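Side-chain contacts in phycocyanobilin lyase subunit beta (Nostoc sp. PCC 7120, PDB 5N3U), which associates with the alpha subunit to form a lyase that is probably required for chromophorylation of the phycocyanin alpha subunit: residues F144-A149 with H175-E180; E140-I145 with Y155-G160; G163-N166 with L170-P173; A149-R154 with K188-R193; E180-D185 with A192-A197. All blocks are in the same frame, centred on the assembly; numbering follows the deposited sequence.

Contact 1. Residues F144-A149 with H175-E180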
# COMPACT_ATOMS: atom_id res chain seq x y z
N PHE B 144 -16.85 15.24 -2.82
CA PHE B 144 -15.99 14.95 -1.70
C PHE B 144 -14.53 14.67 -2.06
O PHE B 144 -13.60 15.20 -1.40
CB PHE B 144 -16.64 13.83 -0.89
CG PHE B 144 -15.83 13.31 0.23
CD1 PHE B 144 -15.82 13.98 1.41
CD2 PHE B 144 -15.19 12.08 0.14
CE1 PHE B 144 -15.12 13.50 2.47
CE2 PHE B 144 -14.42 11.60 1.24
CZ PHE B 144 -14.43 12.29 2.41
N ILE B 145 -14.27 13.84 -3.08
CA ILE B 145 -12.86 13.53 -3.34
C ILE B 145 -12.11 14.66 -4.06
O ILE B 145 -10.90 14.63 -4.11
CB ILE B 145 -12.64 12.20 -4.08
CG1 ILE B 145 -13.30 12.20 -5.44
CG2 ILE B 145 -13.24 11.07 -3.24
CD1 ILE B 145 -12.78 11.08 -6.29
N SER B 146 -12.85 15.62 -4.61
CA SER B 146 -12.25 16.81 -5.27
C SER B 146 -11.48 17.70 -4.31
O SER B 146 -10.79 18.60 -4.75
CB SER B 146 -13.31 17.61 -6.00
OG SER B 146 -14.09 18.36 -5.08
N GLN B 147 -11.61 17.45 -3.01
CA GLN B 147 -10.82 18.11 -1.99
C GLN B 147 -9.56 17.38 -1.63
O GLN B 147 -8.81 17.87 -0.85
CB GLN B 147 -11.65 18.25 -0.69
CG GLN B 147 -12.99 18.98 -0.85
CD GLN B 147 -14.16 18.30 -0.15
OE1 GLN B 147 -14.00 17.46 0.76
NE2 GLN B 147 -15.38 18.64 -0.60
N ASP B 148 -9.28 16.20 -2.18
CA ASP B 148 -8.13 15.46 -1.76
C ASP B 148 -6.87 16.30 -1.97
O ASP B 148 -6.81 17.12 -2.88
CB ASP B 148 -7.99 14.17 -2.58
CG ASP B 148 -7.15 13.16 -1.93
OD1 ASP B 148 -7.69 12.38 -1.08
OD2 ASP B 148 -5.95 13.07 -2.25
N ALA B 149 -5.86 16.02 -1.17
CA ALA B 149 -4.57 16.70 -1.30
C ALA B 149 -3.74 16.28 -2.50
O ALA B 149 -2.95 17.07 -2.96
CB ALA B 149 -3.75 16.55 -0.03
N HIS B 175 -20.79 23.17 -11.85
CA HIS B 175 -20.38 24.61 -12.09
C HIS B 175 -19.82 25.28 -10.90
O HIS B 175 -18.73 25.80 -10.90
CB HIS B 175 -21.53 25.44 -12.62
CG HIS B 175 -21.90 25.09 -14.02
ND1 HIS B 175 -23.15 25.33 -14.55
CD2 HIS B 175 -21.18 24.48 -15.00
CE1 HIS B 175 -23.18 24.91 -15.80
NE2 HIS B 175 -22.00 24.39 -16.10
N THR B 176 -20.55 25.19 -9.81
CA THR B 176 -20.18 25.87 -8.61
C THR B 176 -18.90 25.33 -8.09
O THR B 176 -18.03 26.11 -7.63
CB THR B 176 -21.31 25.73 -7.58
OG1 THR B 176 -22.41 26.55 -8.00
CG2 THR B 176 -20.87 26.12 -6.17
N ARG B 177 -18.74 23.99 -8.18
CA ARG B 177 -17.59 23.41 -7.57
C ARG B 177 -16.37 23.75 -8.40
O ARG B 177 -15.30 24.05 -7.88
CB ARG B 177 -17.78 21.90 -7.41
CG ARG B 177 -16.58 21.21 -6.86
CD ARG B 177 -16.20 21.71 -5.53
NE ARG B 177 -14.91 21.19 -5.11
CZ ARG B 177 -14.07 21.84 -4.33
NH1 ARG B 177 -14.36 23.06 -3.90
NH2 ARG B 177 -12.93 21.28 -3.99
N LEU B 178 -16.56 23.64 -9.68
CA LEU B 178 -15.52 23.90 -10.62
C LEU B 178 -14.98 25.34 -10.50
O LEU B 178 -13.76 25.51 -10.50
CB LEU B 178 -16.02 23.63 -12.02
CG LEU B 178 -16.24 22.19 -12.43
CD1 LEU B 178 -16.79 22.03 -13.81
CD2 LEU B 178 -15.00 21.35 -12.35
N LYS B 179 -15.85 26.34 -10.35
CA LYS B 179 -15.39 27.71 -10.11
C LYS B 179 -14.58 27.80 -8.83
O LYS B 179 -13.51 28.42 -8.83
CB LYS B 179 -16.53 28.69 -10.00
CG LYS B 179 -17.33 28.90 -11.28
CD LYS B 179 -18.48 29.91 -11.11
CE LYS B 179 -19.85 29.36 -11.57
NZ LYS B 179 -19.94 28.99 -13.03
N GLU B 180 -15.05 27.20 -7.73
CA GLU B 180 -14.30 27.26 -6.48
C GLU B 180 -12.92 26.62 -6.67
O GLU B 180 -11.94 27.03 -6.04
CB GLU B 180 -14.96 26.49 -5.32
CG GLU B 180 -16.29 26.94 -4.74
CD GLU B 180 -17.14 25.75 -4.21
OE1 GLU B 180 -18.39 25.75 -4.43
OE2 GLU B 180 -16.55 24.78 -3.64

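Contact 2. Residues E140-I145 with Y155-G160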
# COMPACT_ATOMS: atom_id res chain seq x y z
N GLU B 140 -22.10 13.35 -5.24
CA GLU B 140 -21.69 13.65 -3.84
C GLU B 140 -20.30 13.13 -3.59
O GLU B 140 -19.49 13.76 -2.94
CB GLU B 140 -22.66 13.04 -2.80
CG GLU B 140 -24.05 13.67 -2.79
CD GLU B 140 -25.21 12.81 -2.12
OE1 GLU B 140 -25.02 11.73 -1.42
OE2 GLU B 140 -26.38 13.18 -2.37
N THR B 141 -20.01 11.92 -4.08
CA THR B 141 -18.69 11.36 -3.84
C THR B 141 -17.64 12.12 -4.58
O THR B 141 -16.55 12.32 -4.05
CB THR B 141 -18.65 9.87 -4.24
OG1 THR B 141 -19.39 9.19 -3.24
CG2 THR B 141 -17.29 9.26 -4.05
N LEU B 142 -17.92 12.46 -5.83
CA LEU B 142 -16.96 13.20 -6.61
C LEU B 142 -16.66 14.57 -6.03
O LEU B 142 -15.52 15.03 -6.08
CB LEU B 142 -17.40 13.34 -8.03
CG LEU B 142 -17.26 12.10 -8.89
CD1 LEU B 142 -18.05 12.23 -10.13
CD2 LEU B 142 -15.83 11.87 -9.30
N LEU B 143 -17.67 15.21 -5.47
CA LEU B 143 -17.46 16.49 -4.78
C LEU B 143 -16.59 16.30 -3.57
O LEU B 143 -15.65 17.10 -3.28
CB LEU B 143 -18.79 17.15 -4.38
CG LEU B 143 -19.72 17.54 -5.52
CD1 LEU B 143 -21.06 18.06 -4.97
CD2 LEU B 143 -19.08 18.62 -6.38
N PHE B 144 -16.85 15.24 -2.82
CA PHE B 144 -15.99 14.95 -1.70
C PHE B 144 -14.53 14.67 -2.06
O PHE B 144 -13.60 15.20 -1.40
CB PHE B 144 -16.64 13.83 -0.89
CG PHE B 144 -15.83 13.31 0.23
CD1 PHE B 144 -15.82 13.98 1.41
CD2 PHE B 144 -15.19 12.08 0.14
CE1 PHE B 144 -15.12 13.50 2.47
CE2 PHE B 144 -14.42 11.60 1.24
CZ PHE B 144 -14.43 12.29 2.41
N ILE B 145 -14.27 13.84 -3.08
CA ILE B 145 -12.86 13.53 -3.34
C ILE B 145 -12.11 14.66 -4.06
O ILE B 145 -10.90 14.63 -4.11
CB ILE B 145 -12.64 12.20 -4.08
CG1 ILE B 145 -13.30 12.20 -5.44
CG2 ILE B 145 -13.24 11.07 -3.24
CD1 ILE B 145 -12.78 11.08 -6.29
N TYR B 155 -7.67 15.71 -10.25
CA TYR B 155 -7.82 15.69 -11.69
C TYR B 155 -8.87 14.68 -12.11
O TYR B 155 -9.79 14.95 -12.91
CB TYR B 155 -6.43 15.34 -12.29
CG TYR B 155 -6.36 15.43 -13.79
CD1 TYR B 155 -6.84 14.40 -14.57
CD2 TYR B 155 -5.79 16.51 -14.42
CE1 TYR B 155 -6.78 14.44 -15.97
CE2 TYR B 155 -5.74 16.59 -15.82
CZ TYR B 155 -6.24 15.58 -16.58
OH TYR B 155 -6.19 15.64 -17.97
N ALA B 156 -8.77 13.45 -11.58
CA ALA B 156 -9.72 12.42 -11.91
C ALA B 156 -11.12 12.82 -11.50
O ALA B 156 -12.07 12.48 -12.18
CB ALA B 156 -9.34 11.09 -11.25
N ALA B 157 -11.26 13.47 -10.35
CA ALA B 157 -12.55 13.94 -9.88
C ALA B 157 -13.24 14.91 -10.85
O ALA B 157 -14.42 14.82 -11.08
CB ALA B 157 -12.38 14.58 -8.56
N ILE B 158 -12.48 15.80 -11.43
CA ILE B 158 -12.97 16.72 -12.48
C ILE B 158 -13.44 15.94 -13.66
O ILE B 158 -14.47 16.22 -14.24
CB ILE B 158 -11.85 17.65 -13.04
CG1 ILE B 158 -11.15 18.42 -11.96
CG2 ILE B 158 -12.37 18.61 -14.09
CD1 ILE B 158 -12.08 19.19 -11.09
N VAL B 159 -12.69 14.94 -14.08
CA VAL B 159 -13.11 14.16 -15.22
C VAL B 159 -14.44 13.45 -14.94
O VAL B 159 -15.33 13.34 -15.80
CB VAL B 159 -12.05 13.15 -15.61
CG1 VAL B 159 -12.54 12.25 -16.77
CG2 VAL B 159 -10.73 13.83 -16.04
N GLY B 160 -14.59 12.92 -13.72
CA GLY B 160 -15.83 12.29 -13.35
C GLY B 160 -16.97 13.30 -13.40
O GLY B 160 -17.98 13.04 -13.98

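Contact 3. Residues G163-N166 with L170-P173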
# COMPACT_ATOMS: atom_id res chain seq x y z
N GLY B 163 -18.29 14.11 -16.73
CA GLY B 163 -19.17 13.08 -17.21
C GLY B 163 -20.60 13.21 -16.78
O GLY B 163 -21.48 12.62 -17.40
N LEU B 164 -20.86 13.91 -15.69
CA LEU B 164 -22.22 14.08 -15.27
C LEU B 164 -22.98 15.29 -15.95
O LEU B 164 -24.06 15.65 -15.52
CB LEU B 164 -22.24 14.18 -13.74
CG LEU B 164 -21.81 12.91 -12.95
CD1 LEU B 164 -21.65 13.26 -11.50
CD2 LEU B 164 -22.83 11.82 -13.04
N VAL B 165 -22.41 15.87 -17.00
CA VAL B 165 -23.06 16.95 -17.79
C VAL B 165 -24.38 16.56 -18.47
O VAL B 165 -25.27 17.38 -18.58
CB VAL B 165 -22.07 17.46 -18.88
CG1 VAL B 165 -22.76 18.19 -20.04
CG2 VAL B 165 -21.01 18.35 -18.22
N ASN B 166 -24.51 15.32 -18.90
CA ASN B 166 -25.78 14.81 -19.41
C ASN B 166 -26.97 14.82 -18.41
O ASN B 166 -28.06 14.40 -18.80
CB ASN B 166 -25.62 13.40 -20.02
CG ASN B 166 -25.13 12.32 -19.02
OD1 ASN B 166 -24.68 12.62 -17.91
ND2 ASN B 166 -25.20 11.06 -19.43
N LEU B 170 -27.92 18.21 -11.92
CA LEU B 170 -26.65 18.17 -11.25
C LEU B 170 -25.70 19.31 -11.70
O LEU B 170 -24.60 19.47 -11.17
CB LEU B 170 -26.01 16.77 -11.56
CG LEU B 170 -26.81 15.53 -11.16
CD1 LEU B 170 -25.94 14.27 -11.32
CD2 LEU B 170 -27.39 15.53 -9.76
N GLN B 171 -26.14 20.16 -12.59
CA GLN B 171 -25.20 21.07 -13.23
C GLN B 171 -24.83 22.23 -12.36
O GLN B 171 -23.71 22.70 -12.42
CB GLN B 171 -25.71 21.48 -14.56
CG GLN B 171 -26.04 20.25 -15.36
CD GLN B 171 -26.37 20.58 -16.80
OE1 GLN B 171 -26.71 21.72 -17.11
NE2 GLN B 171 -26.27 19.59 -17.68
N GLN B 172 -25.70 22.62 -11.46
CA GLN B 172 -25.43 23.76 -10.66
C GLN B 172 -24.30 23.45 -9.71
O GLN B 172 -23.36 24.25 -9.62
CB GLN B 172 -26.70 24.24 -9.89
CG GLN B 172 -26.47 25.45 -8.99
CD GLN B 172 -25.98 25.15 -7.58
OE1 GLN B 172 -24.99 25.71 -7.11
NE2 GLN B 172 -26.70 24.30 -6.89
N PRO B 173 -24.39 22.31 -8.97
CA PRO B 173 -23.33 22.09 -8.00
C PRO B 173 -21.98 21.86 -8.67
O PRO B 173 -20.99 22.12 -8.01
CB PRO B 173 -23.81 20.85 -7.22
CG PRO B 173 -24.87 20.24 -8.08
CD PRO B 173 -25.51 21.38 -8.76

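Contact 4. Residues A149-R154 with K188-R193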
# COMPACT_ATOMS: atom_id res chain seq x y z
N ALA B 149 -5.86 16.02 -1.17
CA ALA B 149 -4.57 16.70 -1.30
C ALA B 149 -3.74 16.28 -2.50
O ALA B 149 -2.95 17.07 -2.96
CB ALA B 149 -3.75 16.55 -0.03
N GLU B 150 -3.90 15.06 -3.04
CA GLU B 150 -3.12 14.60 -4.20
C GLU B 150 -3.76 15.15 -5.48
O GLU B 150 -4.99 14.97 -5.73
CB GLU B 150 -3.09 13.06 -4.16
CG GLU B 150 -2.78 12.31 -5.45
CD GLU B 150 -1.45 12.65 -6.01
OE1 GLU B 150 -0.54 12.89 -5.19
OE2 GLU B 150 -1.31 12.65 -7.25
N TRP B 151 -2.93 15.78 -6.31
CA TRP B 151 -3.40 16.48 -7.53
C TRP B 151 -4.07 15.49 -8.45
O TRP B 151 -5.05 15.87 -9.10
CB TRP B 151 -2.25 17.22 -8.28
CG TRP B 151 -1.35 16.31 -8.93
CD1 TRP B 151 -0.25 15.71 -8.41
CD2 TRP B 151 -1.48 15.84 -10.25
NE1 TRP B 151 0.28 14.85 -9.30
CE2 TRP B 151 -0.46 14.93 -10.46
CE3 TRP B 151 -2.42 16.06 -11.26
CZ2 TRP B 151 -0.31 14.26 -11.65
CZ3 TRP B 151 -2.27 15.40 -12.44
CH2 TRP B 151 -1.23 14.52 -12.63
N SER B 152 -3.53 14.28 -8.59
CA SER B 152 -4.08 13.35 -9.56
C SER B 152 -5.51 12.86 -9.18
O SER B 152 -6.31 12.49 -10.08
CB SER B 152 -3.15 12.18 -9.81
OG SER B 152 -3.11 11.30 -8.72
N ILE B 153 -5.84 12.84 -7.88
CA ILE B 153 -7.17 12.51 -7.44
C ILE B 153 -8.09 13.61 -7.81
O ILE B 153 -9.21 13.38 -8.32
CB ILE B 153 -7.25 12.31 -5.89
CG1 ILE B 153 -6.38 11.18 -5.38
CG2 ILE B 153 -8.69 12.07 -5.48
CD1 ILE B 153 -6.45 9.96 -6.19
N ARG B 154 -7.68 14.85 -7.57
CA ARG B 154 -8.51 16.00 -7.98
C ARG B 154 -8.70 16.04 -9.48
O ARG B 154 -9.78 16.32 -9.93
CB ARG B 154 -7.95 17.37 -7.47
CG ARG B 154 -7.78 17.48 -5.99
CD ARG B 154 -7.64 18.94 -5.52
NE ARG B 154 -6.37 19.57 -5.96
CZ ARG B 154 -5.13 19.31 -5.54
NH1 ARG B 154 -4.85 18.39 -4.64
NH2 ARG B 154 -4.11 20.02 -6.07
N LYS B 188 -1.44 23.92 -11.64
CA LYS B 188 -1.75 24.43 -12.95
C LYS B 188 -2.41 23.35 -13.78
O LYS B 188 -3.29 23.61 -14.57
CB LYS B 188 -0.46 24.84 -13.65
CG LYS B 188 -0.33 26.31 -13.92
CD LYS B 188 0.74 26.57 -14.99
CE LYS B 188 2.14 26.38 -14.44
NZ LYS B 188 3.13 26.73 -15.48
N ALA B 189 -1.98 22.11 -13.59
CA ALA B 189 -2.60 20.99 -14.29
C ALA B 189 -4.08 20.82 -14.02
O ALA B 189 -4.87 20.49 -14.91
CB ALA B 189 -1.88 19.71 -13.95
N VAL B 190 -4.46 21.03 -12.79
CA VAL B 190 -5.82 20.83 -12.37
C VAL B 190 -6.70 22.01 -12.86
O VAL B 190 -7.82 21.82 -13.37
CB VAL B 190 -5.82 20.70 -10.82
CG1 VAL B 190 -7.21 20.72 -10.26
CG2 VAL B 190 -5.07 19.44 -10.37
N ARG B 191 -6.17 23.22 -12.71
CA ARG B 191 -6.82 24.42 -13.26
C ARG B 191 -7.06 24.24 -14.73
O ARG B 191 -8.14 24.54 -15.26
CB ARG B 191 -5.94 25.64 -13.06
CG ARG B 191 -5.88 26.15 -11.65
CD ARG B 191 -5.46 27.62 -11.66
NE ARG B 191 -4.34 27.79 -10.77
CZ ARG B 191 -3.04 27.86 -11.11
NH1 ARG B 191 -2.62 27.85 -12.37
NH2 ARG B 191 -2.14 27.97 -10.15
N ALA B 192 -6.07 23.74 -15.43
CA ALA B 192 -6.26 23.52 -16.87
C ALA B 192 -7.33 22.54 -17.19
O ALA B 192 -8.03 22.61 -18.23
CB ALA B 192 -4.97 23.06 -17.50
N ARG B 193 -7.44 21.52 -16.36
CA ARG B 193 -8.40 20.50 -16.65
C ARG B 193 -9.77 21.04 -16.31
O ARG B 193 -10.73 20.68 -16.93
CB ARG B 193 -8.11 19.19 -15.89
CG ARG B 193 -9.03 18.06 -16.29
CD ARG B 193 -8.80 17.70 -17.74
NE ARG B 193 -9.70 16.70 -18.21
CZ ARG B 193 -10.99 16.95 -18.44
NH1 ARG B 193 -11.53 18.13 -18.17
NH2 ARG B 193 -11.76 15.97 -18.86

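Contact 5. Residues E180-D185 with A192-A197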
# COMPACT_ATOMS: atom_id res chain seq x y z
N GLU B 180 -15.05 27.20 -7.73
CA GLU B 180 -14.30 27.26 -6.48
C GLU B 180 -12.92 26.62 -6.67
O GLU B 180 -11.94 27.03 -6.04
CB GLU B 180 -14.96 26.49 -5.32
CG GLU B 180 -16.29 26.94 -4.74
CD GLU B 180 -17.14 25.75 -4.21
OE1 GLU B 180 -18.39 25.75 -4.43
OE2 GLU B 180 -16.55 24.78 -3.64
N MET B 181 -12.83 25.57 -7.50
CA MET B 181 -11.54 24.89 -7.66
C MET B 181 -10.57 25.66 -8.57
O MET B 181 -9.38 25.81 -8.26
CB MET B 181 -11.78 23.46 -8.19
CG MET B 181 -12.23 22.49 -7.12
SD MET B 181 -12.48 20.91 -7.97
CE MET B 181 -10.76 20.37 -7.89
N LEU B 182 -11.09 26.17 -9.67
CA LEU B 182 -10.33 27.13 -10.51
C LEU B 182 -9.77 28.32 -9.72
O LEU B 182 -8.67 28.74 -9.99
CB LEU B 182 -11.18 27.65 -11.66
CG LEU B 182 -10.40 28.37 -12.76
CD1 LEU B 182 -9.30 27.53 -13.37
CD2 LEU B 182 -11.35 28.80 -13.85
N ALA B 183 -10.52 28.82 -8.74
CA ALA B 183 -10.02 29.84 -7.84
C ALA B 183 -8.96 29.30 -6.91
O ALA B 183 -7.95 29.95 -6.71
CB ALA B 183 -11.13 30.46 -7.01
N SER B 184 -9.16 28.14 -6.32
CA SER B 184 -8.26 27.79 -5.19
C SER B 184 -7.11 26.85 -5.49
O SER B 184 -6.27 26.63 -4.64
CB SER B 184 -9.06 27.20 -4.05
OG SER B 184 -9.53 25.91 -4.38
N ASP B 185 -7.05 26.27 -6.68
CA ASP B 185 -6.17 25.15 -6.83
C ASP B 185 -4.70 25.59 -7.02
O ASP B 185 -4.38 26.39 -7.87
CB ASP B 185 -6.65 24.16 -7.90
CG ASP B 185 -6.27 22.73 -7.56
OD1 ASP B 185 -5.07 22.38 -7.69
OD2 ASP B 185 -7.16 21.98 -7.10
N ALA B 192 -6.07 23.74 -15.43
CA ALA B 192 -6.26 23.52 -16.87
C ALA B 192 -7.33 22.54 -17.19
O ALA B 192 -8.03 22.61 -18.23
CB ALA B 192 -4.97 23.06 -17.50
N ARG B 193 -7.44 21.52 -16.36
CA ARG B 193 -8.40 20.50 -16.65
C ARG B 193 -9.77 21.04 -16.31
O ARG B 193 -10.73 20.68 -16.93
CB ARG B 193 -8.11 19.19 -15.89
CG ARG B 193 -9.03 18.06 -16.29
CD ARG B 193 -8.80 17.70 -17.74
NE ARG B 193 -9.70 16.70 -18.21
CZ ARG B 193 -10.99 16.95 -18.44
NH1 ARG B 193 -11.53 18.13 -18.17
NH2 ARG B 193 -11.76 15.97 -18.86
N ILE B 194 -9.84 21.89 -15.30
CA ILE B 194 -11.11 22.56 -15.01
C ILE B 194 -11.59 23.38 -16.23
O ILE B 194 -12.70 23.17 -16.74
CB ILE B 194 -10.97 23.46 -13.78
CG1 ILE B 194 -10.86 22.59 -12.50
CG2 ILE B 194 -12.16 24.43 -13.64
CD1 ILE B 194 -10.30 23.30 -11.30
N LEU B 195 -10.70 24.24 -16.74
CA LEU B 195 -10.95 24.98 -17.99
C LEU B 195 -11.41 24.14 -19.12
O LEU B 195 -12.35 24.51 -19.77
CB LEU B 195 -9.70 25.72 -18.47
CG LEU B 195 -9.30 26.84 -17.50
CD1 LEU B 195 -7.88 27.31 -17.85
CD2 LEU B 195 -10.32 27.99 -17.49
N LEU B 196 -10.78 22.99 -19.37
CA LEU B 196 -11.26 22.12 -20.39
C LEU B 196 -12.67 21.62 -20.06
O LEU B 196 -13.47 21.46 -20.98
CB LEU B 196 -10.37 20.89 -20.58
CG LEU B 196 -10.76 19.88 -21.65
CD1 LEU B 196 -10.85 20.57 -23.01
CD2 LEU B 196 -9.74 18.77 -21.73
N ALA B 197 -12.94 21.34 -18.79
CA ALA B 197 -14.28 20.84 -18.43
C ALA B 197 -15.31 21.98 -18.65
O ALA B 197 -16.31 21.75 -19.33
CB ALA B 197 -14.34 20.31 -17.01

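Contact 1. Residues F144-A149 with H175-E180
The guanidinium of Arg177 receives Ser146 at its edge: OG of Ser146 stands near the plane, facing the side that carries NE and NH2. Carbon CG of Gln147 comes up obliquely, 3.9 Å from NH2 of Arg177, and the Gln147 amide plane is turned 74° from that of the guanidinium, the two side chains crossing at about a right angle. The edge on the NH1 side is taken by the carboxylate of Glu180, one helical turn further on. NE of Arg177 donates to OG of Ser146 over 2.9 Å, fairly straight at 151° and slightly tilted from the guanidinium plane, and NH2 of Arg177 adds a weak second bond to the same OG at 3.3 Å. NH1 of Arg177 makes a salt bridge to OE2 of Glu180 at 2.8 Å, meeting the anti side of the carboxylate. Pinned at two edges, the group has little freedom to rotate. The Arg177 chain leaves with CG anti to its backbone N (chi1 176°) and bends at chi2, which carries the head across to the serine. OG of Ser146 also bonds to the carbonyl of Leu143, so it ties the arginine to that backbone. A leucine in place of Arg177 would probably cost OG of Ser146 the two N-H donors from helix 171-184 and leave Glu180 without its charged mate. The contact joins the type I beta turn Ile145-Asp148, at the C-terminal side of helix 130-145, to the middle of helix 171-184, while helix 151-163 packs against both partners through Ala157 and Ile158.

Contact 2. Residues E140-I145 with Y155-G160
Leu142 reaches across to Ala157 and Gly160 where two helices run nearly antiparallel; the axes of segments 140-145 and 155-160 approach to 9.0 Å, at 154° between their directions. The tight part lies on backbone: CD1 of Leu142 is 3.6 Å from C of Gly160, and its other methyl, CD2, rests 3.7 Å from O of Ala157. Gly160 permits this, since a CB there would collide with CD2 of Leu142. With CG beside the backbone N and anti to the carbonyl carbon (chi1 -75°), the leucine places its fork over the backbone of Ala157 and Gly160. Shortening Leu142 to an alanine is likely to open a gap over Gly160 and take an apolar neighbour from Ala157. The looser part lies one turn on, where CG1 of Ile145 meets CB of Ala157 at 4.0 Å and little surface is covered. No hydrogen bond crosses the interface, and all four touching residues are buried. Polar groups sit away from it: Glu140 pairs with Lys137, and OH of Tyr155 bonds to Asp273 of a neighbouring alpha subunit. Two adjacent antiparallel helices packed through small residues and aliphatic branches fit the helical hairpin of a HEAT repeat, the family to which this region belongs.

Contact 3. Residues G163-N166 with L170-P173
Leu164 and Leu170 face each other across the loop that follows helix 151-163, and Gln171 closes its other side on Val165; Leu164, Gln171 and Leu170 have the most surface buried here. The leucines meet at their branch ends, CD2 of Leu164 lying 4.3 Å from CD1 of Leu170, an ordinary apolar touch between two buried side chains. Gln171 does the polar work. Its CG sits beside the backbone N and anti to the carbonyl carbon (chi1 -53°), and the chain runs extended beyond CG, which brings the amide back to the loop. There NE2 of Gln171 lies 2.6 Å from O of Val165, but the N-H points well off the oxygen, with an angle of only 122°, so the bond counts as weak despite its short length. CG1 of Val165 comes within 4.5 Å of the same NE2, a marginal touch on the more exposed side. The contact thus has an apolar inner part and a polar outer one. It spans the short connection between helix 151-163 and the start of helix 171-184. Helix 130-145 backs the inner part: Leu139 touches Leu164, Leu170 and Pro173, and Pro135 also packs on Leu170.

Contact 4. Residues A149-R154 with K188-R193
Val190 carries this contact, its two methyls set against Trp151 and Arg154. From CB, which points at helix 151-163, the valine divides. CG2, anti to the carbonyl carbon and beside the backbone N, goes to the tryptophan: it is 3.8 Å from O of Trp151 and 4.2 Å from CB of Trp151, and it lies at the edge of the indole, near the ring plane. CG1, anti to the backbone N (chi1 171°), turns to the arginine and comes 4.4 Å from CB of Arg154. No hydrogen bond crosses between the segments, so the approach rests on van der Waals contacts of the valine methyls. Trp151 holds its ring with CG between the backbone N and carbonyl carbon (chi1 72°), an arrangement that folds the indole back over Ser152, whose CB lies 3.8 Å above one face, over the ring centre. Arg154 has one guanidinium face on CA of Trp151; its NE makes a salt bridge to Asp185 and NH1 a hydrogen bond to O of Asp148, so two separate loops hold the group. At the start of the same helix, Glu150 is the N-cap: OE2 of Glu150 accepts from N of Ser152 at 3.1 Å and from OG of Ser152 at 2.7 Å. Beyond the segments, Lys245 of a neighbouring alpha subunit makes a cation-pi contact with Trp151, while Arg193 forms a salt bridge with Asp273 of that subunit. The contact sets the N-terminal turns of two helices side by side, consistent with the HEAT-like helical stacking of this family, next to the interface of the CpcE/CpcF lyase.

Contact 5. Residues E180-D185 with A192-A197
Ile194 drives its CD1 methyl against Met181 and Leu182; no hydrogen bond crosses, and the side-chain contacts between the segments are apolar. CD1 of Ile194 lies 3.4 Å from CB of Met181, tighter than usual van der Waals packing, and equally 3.4 Å from N of Leu182, while CG2 of Ile194 touches CB of Leu182 at 3.9 Å. The isoleucine straddles its opponents because CG1 stands beside the backbone N and anti to the carbonyl carbon (chi1 -72°), whereas CG2 is anti to that N. The second apolar pair, Leu182 with Leu195, crosses at about a right angle, CD2 of Leu182 meeting CD2 of Leu195 at 3.9 Å. This pair is less buried than Met181 and Ile194. Polar interactions belong to the borders. OG of Ser184 donates to O of Glu180 at 3.1 Å, on the opposite face of the carbonyl from the backbone N of Ser184, so two bonds grip that oxygen in the last turn of the helix. Asp185, where the chain leaves helical geometry, is held by a bond from its OD1 to N of Glu187 and through its carbonyl by Arg191. The axes of helices 180-184 and 192-197 come within 9.6 Å at 150° between directions, so the two run nearly antiparallel across a short connection. Helix 151-163 covers the inner side, with Ile158 on Met181 and Tyr155 and Val159 on Arg193, and on the neighbouring alpha subunit Ile261 packs on Leu195 and Met252 on Ala192.

Overall arrangement
Following the chain from the N terminus, helix 130-145 turns back in helix 151-163, and contact 2 closes that first loop. Contact 1 starts from the same region and reaches on to helix 171-184; contact 3 lies within its loop and closes the short link between helices 151-163 and 171-184. Contact 4 spans from the start of helix 151-163 to helix 188-198, crossing both contact 1 and contact 2 along the chain while enclosing contact 3. Contact 5 closes the last turn, between helices 171-184 and 188-198, and ends on the same stretch as contact 4. Together they tie the four C-terminal helices; contacts 4 and 5 touch where the loop before helix 188-198 meets the start of helix 151-163.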